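Local atomic coordinates of amidohydrolase 3 domain-containing protein (PDB entry 3IGH), a protein that probably hydrolyses carbon–nitrogen bonds other than peptide bonds, as a member of the metal-dependent amidohydrolase family whose own substrate is not known. Residues F63-L68 with F397-P402; G114-R119 with F136-A141; A233-E238 with A259-F264. All coordinates share one frame; numbering follows the deposited sequence.

Contact 1 (F63-L68 with F397-P402). With SO4 (sulfate ion), chain B.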
loop_
_atom_site.group_PDB
_atom_site.type_symbol
_atom_site.label_atom_id
_atom_site.label_comp_id
_atom_site.label_asym_id
_atom_site.label_seq_id
_atom_site.Cartn_x
_atom_site.Cartn_y
_atom_site.Cartn_z
ATOM N N PHE A 63 -3.498 19.419 -13.721
ATOM C CA PHE A 63 -2.629 18.739 -14.660
ATOM C C PHE A 63 -2.124 17.417 -14.066
ATOM O O PHE A 63 -1.965 17.279 -12.843
ATOM C CB PHE A 63 -1.458 19.632 -15.086
ATOM C CG PHE A 63 -1.871 20.792 -15.972
ATOM C CD1 PHE A 63 -2.087 20.601 -17.338
ATOM C CD2 PHE A 63 -2.053 22.062 -15.438
ATOM C CE1 PHE A 63 -2.461 21.665 -18.166
ATOM C CE2 PHE A 63 -2.427 23.137 -16.254
ATOM C CZ PHE A 63 -2.638 22.937 -17.616
ATOM N N PHE A 64 -1.912 16.450 -14.949
ATOM C CA PHE A 64 -1.377 15.141 -14.576
ATOM C C PHE A 64 -0.190 14.911 -15.514
ATOM O O PHE A 64 -0.371 14.713 -16.712
ATOM C CB PHE A 64 -2.479 14.088 -14.773
ATOM C CG PHE A 64 -2.182 12.721 -14.175
ATOM C CD1 PHE A 64 -3.191 12.034 -13.510
ATOM C CD2 PHE A 64 -0.922 12.112 -14.290
ATOM C CE1 PHE A 64 -2.960 10.769 -12.942
ATOM C CE2 PHE A 64 -0.680 10.856 -13.733
ATOM C CZ PHE A 64 -1.714 10.185 -13.052
ATOM N N ASP A 65 1.028 14.974 -14.987
ATOM C CA ASP A 65 2.202 14.738 -15.811
ATOM C C ASP A 65 2.461 13.240 -15.830
ATOM O O ASP A 65 2.884 12.674 -14.839
ATOM C CB ASP A 65 3.421 15.480 -15.246
ATOM C CG ASP A 65 4.615 15.488 -16.208
ATOM O OD1 ASP A 65 4.978 14.434 -16.772
ATOM O OD2 ASP A 65 5.239 16.556 -16.367
ATOM N N SER A 66 2.241 12.606 -16.973
ATOM C CA SER A 66 2.271 11.138 -17.023
ATOM C C SER A 66 3.666 10.511 -17.119
ATOM O O SER A 66 3.781 9.286 -17.238
ATOM C CB SER A 66 1.361 10.626 -18.149
ATOM O OG SER A 66 1.823 11.061 -19.411
ATOM N N HIS A 67 4.724 11.319 -17.031
ATOM C CA HIS A 67 6.100 10.789 -17.125
ATOM C C HIS A 67 7.114 11.831 -16.686
ATOM O O HIS A 67 7.466 12.720 -17.457
ATOM C CB HIS A 67 6.394 10.331 -18.569
ATOM C CG HIS A 67 7.740 9.700 -18.770
ATOM N ND1 HIS A 67 7.888 8.454 -19.338
ATOM C CD2 HIS A 67 8.993 10.150 -18.525
ATOM C CE1 HIS A 67 9.173 8.160 -19.425
ATOM N NE2 HIS A 67 9.866 9.168 -18.930
ATOM N N LEU A 68 7.599 11.713 -15.454
ATOM C CA LEU A 68 8.710 12.539 -15.010
ATOM C C LEU A 68 9.562 11.824 -13.966
ATOM O O LEU A 68 9.228 10.722 -13.521
ATOM C CB LEU A 68 8.225 13.920 -14.512
ATOM C CG LEU A 68 7.076 14.054 -13.512
ATOM C CD1 LEU A 68 7.384 13.398 -12.154
ATOM C CD2 LEU A 68 6.783 15.525 -13.322
ATOM N N PHE A 397 -0.030 13.540 -21.800
ATOM C CA PHE A 397 1.066 14.496 -21.951
ATOM C C PHE A 397 1.968 14.450 -20.728
ATOM O O PHE A 397 1.522 14.199 -19.601
ATOM C CB PHE A 397 0.540 15.929 -22.133
ATOM C CG PHE A 397 0.059 16.254 -23.535
ATOM C CD1 PHE A 397 0.060 15.299 -24.549
ATOM C CD2 PHE A 397 -0.425 17.530 -23.820
ATOM C CE1 PHE A 397 -0.393 15.607 -25.828
ATOM C CE2 PHE A 397 -0.885 17.848 -25.086
ATOM C CZ PHE A 397 -0.869 16.878 -26.098
ATOM N N SER A 398 3.239 14.737 -20.961
ATOM C CA SER A 398 4.227 14.733 -19.912
ATOM C C SER A 398 5.397 15.623 -20.309
ATOM O O SER A 398 5.477 16.080 -21.443
ATOM C CB SER A 398 4.721 13.305 -19.674
ATOM O OG SER A 398 5.120 12.674 -20.875
ATOM N N THR A 399 6.307 15.846 -19.368
ATOM C CA THR A 399 7.444 16.715 -19.596
ATOM C C THR A 399 8.765 15.967 -19.569
ATOM O O THR A 399 9.766 16.494 -20.049
ATOM C CB THR A 399 7.523 17.841 -18.537
ATOM O OG1 THR A 399 7.510 17.270 -17.221
ATOM C CG2 THR A 399 6.356 18.814 -18.686
ATOM N N ASP A 400 8.776 14.760 -18.988
ATOM C CA ASP A 400 10.016 14.046 -18.671
ATOM C C ASP A 400 10.923 14.932 -17.817
ATOM O O ASP A 400 12.146 14.862 -17.911
ATOM C CB ASP A 400 10.735 13.554 -19.949
ATOM C CG ASP A 400 11.784 12.492 -19.667
ATOM O OD1 ASP A 400 11.684 11.797 -18.630
ATOM O OD2 ASP A 400 12.720 12.364 -20.484
ATOM N N SER A 401 10.311 15.772 -16.985
ATOM C CA SER A 401 11.048 16.669 -16.106
ATOM C C SER A 401 12.054 15.864 -15.271
ATOM O O SER A 401 11.723 14.777 -14.771
ATOM C CB SER A 401 10.068 17.426 -15.207
ATOM O OG SER A 401 10.755 18.180 -14.236
ATOM N N PRO A 402 13.288 16.380 -15.123
ATOM C CA PRO A 402 13.812 17.707 -15.487
ATOM C C PRO A 402 14.453 17.886 -16.879
ATOM O O PRO A 402 15.164 18.883 -17.090
ATOM C CB PRO A 402 14.867 17.938 -14.411
ATOM C CG PRO A 402 15.444 16.558 -14.179
ATOM C CD PRO A 402 14.318 15.564 -14.464
HETATM S S SO4 B . 13.168 8.238 -20.210
HETATM O O1 SO4 B . 12.782 8.436 -18.828
HETATM O O2 SO4 B . 13.112 9.515 -20.905
HETATM O O3 SO4 B . 14.541 7.755 -20.258
HETATM O O4 SO4 B . 12.236 7.297 -20.844
#
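Asp65 and Thr399 meet with their side chains crossed at about a right angle: Asp65 CG stands anti to the backbone N (chi1 -169°), which carries the buried carboxylate across to the loop after strand 395-397. Asp65 OD2 receives Thr399 OG1 through its syn lone pair, a short bond at 2.5 Å. Asp65 OD1 accepts Thr399 N at 3.2 Å, also from the syn side but 29° out of the carboxylate plane. The anti lone pair of OD1 takes His67 N in an Asx turn, so a single oxygen ties the corner at 66-67 to the opposing loop. Thr399 OG1 in turn accepts from Ser401 N, an ST turn that braces the loop itself. Backbone bonds flank this clamp, Ser66 N to Phe397 O at 3.2 Å and Asp400 N to His67 O at 2.9 Å. Beyond them His67 and Asp400 lie side by side, pointing the same way, ring and carboxylate planes 81° apart, with Asp400 OD1 at the ring edge, 3.2 Å from His67 CD2. From that edge His67 NE2 donates in plane to sulfate O1, while Glu338 holds ND1. The contact brings the last barrel strand against the first. His67 and His69, with Asp400, probably correspond to the HxH pair and strand-eight aspartate that bind metal in related amidohydrolases; here a sulfate, probably from the crystallisation liquor, lies beside His67 and Asp400.

Contact 2 (G114-R119 with F136-A141). With SO4 (sulfate ion), chain I.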
loop_
_atom_site.group_PDB
_atom_site.type_symbol
_atom_site.label_atom_id
_atom_site.label_comp_id
_atom_site.label_asym_id
_atom_site.label_seq_id
_atom_site.Cartn_x
_atom_site.Cartn_y
_atom_site.Cartn_z
ATOM N N GLY A 114 36.202 28.709 -22.628
ATOM C CA GLY A 114 37.498 28.880 -23.282
ATOM C C GLY A 114 38.394 27.661 -23.172
ATOM O O GLY A 114 39.403 27.550 -23.881
ATOM N N GLU A 115 37.997 26.741 -22.292
ATOM C CA GLU A 115 38.813 25.606 -21.860
ATOM C C GLU A 115 37.950 24.649 -21.022
ATOM O O GLU A 115 36.889 25.033 -20.537
ATOM C CB GLU A 115 40.003 26.105 -21.021
ATOM C CG GLU A 115 39.612 27.014 -19.854
ATOM C CD GLU A 115 40.808 27.509 -19.048
ATOM O OE1 GLU A 115 40.745 28.645 -18.532
ATOM O OE2 GLU A 115 41.808 26.768 -18.921
ATOM N N TRP A 116 38.413 23.413 -20.848
ATOM C CA TRP A 116 37.720 22.436 -20.000
ATOM C C TRP A 116 37.986 22.711 -18.522
ATOM O O TRP A 116 39.101 23.094 -18.154
ATOM C CB TRP A 116 38.177 21.020 -20.342
ATOM C CG TRP A 116 37.635 20.481 -21.633
ATOM C CD1 TRP A 116 37.910 20.928 -22.899
ATOM C CD2 TRP A 116 36.749 19.366 -21.788
ATOM N NE1 TRP A 116 37.241 20.167 -23.829
ATOM C CE2 TRP A 116 36.522 19.200 -23.176
ATOM C CE3 TRP A 116 36.120 18.491 -20.891
ATOM C CZ2 TRP A 116 35.687 18.197 -23.685
ATOM C CZ3 TRP A 116 35.297 17.489 -21.396
ATOM C CH2 TRP A 116 35.089 17.351 -22.781
ATOM N N PRO A 117 36.967 22.526 -17.659
ATOM C CA PRO A 117 37.281 22.605 -16.233
ATOM C C PRO A 117 37.988 21.321 -15.793
ATOM O O PRO A 117 37.881 20.293 -16.469
ATOM C CB PRO A 117 35.911 22.775 -15.561
ATOM C CG PRO A 117 34.915 22.298 -16.548
ATOM C CD PRO A 117 35.540 22.242 -17.909
ATOM N N THR A 118 38.747 21.392 -14.701
ATOM C CA THR A 118 39.573 20.256 -14.276
ATOM C C THR A 118 39.394 19.946 -12.793
ATOM O O THR A 118 39.023 20.824 -12.007
ATOM C CB THR A 118 41.090 20.515 -14.495
ATOM O OG1 THR A 118 41.529 21.537 -13.585
ATOM C CG2 THR A 118 41.400 20.910 -15.950
ATOM N N ARG A 119 39.686 18.692 -12.441
ATOM C CA ARG A 119 39.784 18.209 -11.057
ATOM C C ARG A 119 40.585 19.151 -10.154
ATOM O O ARG A 119 40.129 19.513 -9.062
ATOM C CB ARG A 119 40.405 16.801 -11.057
ATOM C CG ARG A 119 40.663 16.196 -9.670
ATOM C CD ARG A 119 41.502 14.915 -9.753
ATOM N NE ARG A 119 42.811 15.131 -10.375
ATOM C CZ ARG A 119 43.887 15.619 -9.754
ATOM N NH1 ARG A 119 43.848 15.957 -8.468
ATOM N NH2 ARG A 119 45.014 15.774 -10.434
ATOM N N PHE A 136 24.760 16.547 -20.571
ATOM C CA PHE A 136 24.852 15.497 -19.544
ATOM C C PHE A 136 25.537 14.194 -20.000
ATOM O O PHE A 136 25.229 13.120 -19.484
ATOM C CB PHE A 136 23.460 15.190 -18.937
ATOM C CG PHE A 136 22.803 16.370 -18.242
ATOM C CD1 PHE A 136 22.932 16.541 -16.868
ATOM C CD2 PHE A 136 22.036 17.289 -18.960
ATOM C CE1 PHE A 136 22.331 17.610 -16.217
ATOM C CE2 PHE A 136 21.432 18.368 -18.322
ATOM C CZ PHE A 136 21.577 18.529 -16.942
ATOM N N HIS A 137 26.457 14.281 -20.962
ATOM C CA HIS A 137 27.188 13.090 -21.413
ATOM C C HIS A 137 28.627 13.060 -20.890
ATOM O O HIS A 137 29.343 12.075 -21.085
ATOM C CB HIS A 137 27.172 12.964 -22.944
ATOM C CG HIS A 137 25.796 12.934 -23.539
ATOM N ND1 HIS A 137 24.865 11.969 -23.217
ATOM C CD2 HIS A 137 25.202 13.743 -24.448
ATOM C CE1 HIS A 137 23.750 12.193 -23.892
ATOM N NE2 HIS A 137 23.929 13.262 -24.648
ATOM N N VAL A 138 29.040 14.144 -20.234
ATOM C CA VAL A 138 30.376 14.269 -19.648
ATOM C C VAL A 138 30.249 14.995 -18.311
ATOM O O VAL A 138 29.404 15.886 -18.151
ATOM C CB VAL A 138 31.363 15.088 -20.575
ATOM C CG1 VAL A 138 32.741 15.224 -19.938
ATOM C CG2 VAL A 138 31.519 14.460 -21.954
ATOM N N ALA A 139 31.092 14.618 -17.348
ATOM C CA ALA A 139 31.189 15.334 -16.089
ATOM C C ALA A 139 32.628 15.471 -15.616
ATOM O O ALA A 139 33.504 14.718 -16.036
ATOM C CB ALA A 139 30.351 14.647 -15.018
ATOM N N VAL A 140 32.859 16.449 -14.747
ATOM C CA VAL A 140 34.156 16.608 -14.092
ATOM C C VAL A 140 33.930 16.601 -12.584
ATOM O O VAL A 140 32.931 17.140 -12.091
ATOM C CB VAL A 140 34.906 17.910 -14.524
ATOM C CG1 VAL A 140 36.356 17.895 -14.032
ATOM C CG2 VAL A 140 34.909 18.070 -16.034
ATOM N N ALA A 141 34.862 15.985 -11.860
ATOM C CA ALA A 141 34.787 15.890 -10.408
ATOM C C ALA A 141 36.124 16.242 -9.744
ATOM O O ALA A 141 37.186 15.982 -10.315
ATOM C CB ALA A 141 34.337 14.481 -10.011
HETATM S S SO4 I . 36.806 20.197 -27.672
HETATM O O1 SO4 I . 37.881 20.889 -26.958
HETATM O O2 SO4 I . 37.272 19.791 -28.996
HETATM O O3 SO4 I . 36.411 19.011 -26.914
HETATM O O4 SO4 I . 35.662 21.092 -27.826
#
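Trp116 and Val138 are brought together by two different settings of chi1. In Trp116, CG stands anti to the carbonyl carbon and beside the backbone N (-74°), which swings the six-membered end of the indole toward strand 138-141. In Val138, CG1 is anti to the backbone N (179°) and reaches out to meet it. The two side chains cross at about a right angle, and the methyl comes in at the ring edge, in plane, with Val138 CG1 3.7 Å from Trp116 CZ3. Elsewhere on the indole rim Trp116 NE1 donates to sulfate O1 at 3.3 Å, in a bond that is close to straight (164°); Gln110 also binds this ion.

Two residues further along the strand, Val140 points to the same side and sets both methyls against the Pro117 carbonyl. CG1 and CG2 of Val140 each lie 3.7 Å from Pro117 O, and CG2 is 4.3 Å from Pro117 CG. Ile163 of the adjacent strand and Trp108 extend this apolar patch. At the far end the aliphatic root of Arg119 lies along the last carbonyl, with CB 3.4 Å from Ala141 O. The arginine chain then bends at chi3 and leads away, NH1 forming a salt bridge with Asp143 and NE bonding to Asp160 O.

No hydrogen bond joins the two segments. Pro117 O and Ala141 O are both buried here without a partner in the model, and the latter has a long CA-H...O approach from Arg119. Cohesion therefore rests on apolar packing, with the polar groups of Trp116 and Arg119 served from outside.

Contact 3 (A233-E238 with A259-F264). With SO4 (sulfate ion), chain B.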
loop_
_atom_site.group_PDB
_atom_site.type_symbol
_atom_site.label_atom_id
_atom_site.label_comp_id
_atom_site.label_asym_id
_atom_site.label_seq_id
_atom_site.Cartn_x
_atom_site.Cartn_y
_atom_site.Cartn_z
ATOM N N ALA A 233 4.107 5.250 -9.028
ATOM C CA ALA A 233 5.509 4.827 -9.090
ATOM C C ALA A 233 5.739 3.707 -10.093
ATOM O O ALA A 233 5.158 2.631 -9.984
ATOM C CB ALA A 233 6.011 4.407 -7.712
ATOM N N TYR A 234 6.594 3.977 -11.071
ATOM C CA TYR A 234 7.055 2.941 -11.990
ATOM C C TYR A 234 8.493 2.626 -11.638
ATOM O O TYR A 234 9.401 3.430 -11.873
ATOM C CB TYR A 234 6.910 3.390 -13.448
ATOM C CG TYR A 234 5.484 3.341 -13.963
ATOM C CD1 TYR A 234 4.537 4.288 -13.559
ATOM C CD2 TYR A 234 5.089 2.362 -14.887
ATOM C CE1 TYR A 234 3.222 4.245 -14.037
ATOM C CE2 TYR A 234 3.766 2.316 -15.379
ATOM C CZ TYR A 234 2.848 3.266 -14.944
ATOM O OH TYR A 234 1.557 3.249 -15.414
ATOM N N VAL A 235 8.686 1.451 -11.050
ATOM C CA VAL A 235 9.967 1.058 -10.497
ATOM C C VAL A 235 10.950 0.512 -11.547
ATOM O O VAL A 235 10.568 0.131 -12.652
ATOM C CB VAL A 235 9.775 0.026 -9.351
ATOM C CG1 VAL A 235 8.784 0.553 -8.292
ATOM C CG2 VAL A 235 9.291 -1.322 -9.889
ATOM N N THR A 236 12.229 0.485 -11.189
ATOM C CA THR A 236 13.252 -0.142 -12.020
ATOM C C THR A 236 13.072 -1.662 -11.920
ATOM O O THR A 236 12.467 -2.143 -10.948
ATOM C CB THR A 236 14.674 0.215 -11.515
ATOM O OG1 THR A 236 14.831 -0.282 -10.184
ATOM C CG2 THR A 236 14.904 1.734 -11.522
ATOM N N PRO A 237 13.571 -2.426 -12.922
ATOM C CA PRO A 237 13.591 -3.897 -12.811
ATOM C C PRO A 237 14.240 -4.444 -11.535
ATOM O O PRO A 237 13.796 -5.470 -11.022
ATOM C CB PRO A 237 14.413 -4.326 -14.030
ATOM C CG PRO A 237 14.137 -3.265 -15.046
ATOM C CD PRO A 237 14.087 -1.979 -14.233
ATOM N N GLU A 238 15.274 -3.770 -11.038
ATOM C CA GLU A 238 15.956 -4.186 -9.825
ATOM C C GLU A 238 15.023 -4.058 -8.622
ATOM O O GLU A 238 14.974 -4.951 -7.768
ATOM C CB GLU A 238 17.240 -3.368 -9.616
ATOM C CG GLU A 238 18.352 -3.628 -10.655
ATOM C CD GLU A 238 18.106 -3.014 -12.057
ATOM O OE1 GLU A 238 18.759 -3.487 -13.014
ATOM O OE2 GLU A 238 17.276 -2.079 -12.219
ATOM N N ALA A 259 2.691 1.328 -8.978
ATOM C CA ALA A 259 1.923 1.281 -10.228
ATOM C C ALA A 259 2.463 0.298 -11.278
ATOM O O ALA A 259 1.692 -0.355 -11.974
ATOM C CB ALA A 259 1.815 2.698 -10.844
ATOM N N GLY A 260 3.777 0.222 -11.424
ATOM C CA GLY A 260 4.337 -0.547 -12.535
ATOM C C GLY A 260 5.846 -0.653 -12.542
ATOM O O GLY A 260 6.501 -0.321 -11.560
ATOM N N VAL A 261 6.374 -1.139 -13.660
ATOM C CA VAL A 261 7.816 -1.213 -13.903
ATOM C C VAL A 261 8.122 -0.403 -15.168
ATOM O O VAL A 261 7.285 -0.311 -16.076
ATOM C CB VAL A 261 8.301 -2.701 -14.066
ATOM C CG1 VAL A 261 7.708 -3.352 -15.316
ATOM C CG2 VAL A 261 9.835 -2.802 -14.091
ATOM N N LYS A 262 9.323 0.164 -15.227
ATOM C CA LYS A 262 9.764 0.912 -16.391
ATOM C C LYS A 262 10.911 0.182 -17.105
ATOM O O LYS A 262 11.913 -0.170 -16.487
ATOM C CB LYS A 262 10.169 2.339 -15.983
ATOM C CG LYS A 262 10.849 3.178 -17.073
ATOM C CD LYS A 262 9.971 3.381 -18.298
ATOM C CE LYS A 262 10.719 4.157 -19.377
ATOM N NZ LYS A 262 11.068 5.539 -18.965
ATOM N N LEU A 263 10.728 -0.043 -18.403
ATOM C CA LEU A 263 11.714 -0.713 -19.262
ATOM C C LEU A 263 12.157 0.177 -20.426
ATOM O O LEU A 263 11.463 1.129 -20.793
ATOM C CB LEU A 263 11.116 -2.000 -19.853
ATOM C CG LEU A 263 10.542 -3.002 -18.841
ATOM C CD1 LEU A 263 9.826 -4.120 -19.559
ATOM C CD2 LEU A 263 11.655 -3.521 -17.976
ATOM N N PHE A 264 13.282 -0.190 -21.035
ATOM C CA PHE A 264 13.885 0.561 -22.146
ATOM C C PHE A 264 14.143 -0.368 -23.324
ATOM O O PHE A 264 14.631 -1.479 -23.143
ATOM C CB PHE A 264 15.227 1.154 -21.709
ATOM C CG PHE A 264 15.112 2.195 -20.637
ATOM C CD1 PHE A 264 15.018 3.547 -20.973
ATOM C CD2 PHE A 264 15.103 1.832 -19.291
ATOM C CE1 PHE A 264 14.911 4.521 -19.983
ATOM C CE2 PHE A 264 14.985 2.800 -18.291
ATOM C CZ PHE A 264 14.895 4.146 -18.639
HETATM S S SO4 B . 13.168 8.238 -20.210
HETATM O O1 SO4 B . 12.782 8.436 -18.828
HETATM O O2 SO4 B . 13.112 9.515 -20.905
HETATM O O3 SO4 B . 14.541 7.755 -20.258
HETATM O O4 SO4 B . 12.236 7.297 -20.844
#
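The ring of Tyr234 lies against the backbone of Gly260, where the lack of a side chain makes a hollow on that face of the sheet. Gly260 N sits 4.2 Å above the ring plane, offset toward the rim. The ring is bordered by Val261 O in plane at its edge, 3.7 Å from Tyr234 CD2, and by the methyl of Ala259, whose CB approaches Tyr234 CE1 to 3.8 Å. A chi1 of -76°, with CG beside the backbone N, lays the ring over Gly260, and Asp310 takes its hydroxyl.

Val235 and Val261 point to the other face. There Val261 CG2 tucks beneath the end of strand 233-235, 3.3 Å from Val235 O, and borders the proline that starts the next helix. Pro237 and Leu263 close this layer: the ring of the proline rests on the leucine, CG 3.8 Å from CD2, and Leu263 itself packs on helix 294-305.

Between the faces the strands run parallel in sense but splayed by 46°. Ala233 O accepts from both Ala259 N and Gly260 N, Val235 N bonds to Gly260 O, and Lys262 N reaches Val235 O at 2.9 Å. Lys262, bent at chi2 and chi4, curls over one face of the Phe264 ring and delivers NZ to sulfate O4 at 2.8 Å, while the ring edge meets the same ion.

Helix 237-246 lies between the two strands in the chain, the beta-alpha-beta crossover of a TIM barrel, with Tyr234 and Lys262 directed inward and the valines toward the helical shell. The position of Lys262 on the fourth strand recalls the carboxylated lysine that bridges two metals in some amidohydrolases, though Lys262 is unmodified here.

Overall arrangement
Contacts 1 and 3 belong to the same barrel and converge on one sulfate: their centres are 16 Å apart, yet His67 CE1 and Lys262 NZ approach to 3.3 Å. His314 and His339 also bind this ion, so residues from several barrel strands surround it, probably where related amidohydrolases hold their metals. Contact 1 joins the first and last strands, whereas contact 3 joins the third and fourth. Contact 2 stands apart, in the region between the first and second barrel strands that carries its own sheet. Its centre is 30 Å from that of contact 1 and 32 Å from that of contact 3, with nearest atoms about 6 Å from contact 1 and about 12 Å from contact 3, and its sulfate is a different one.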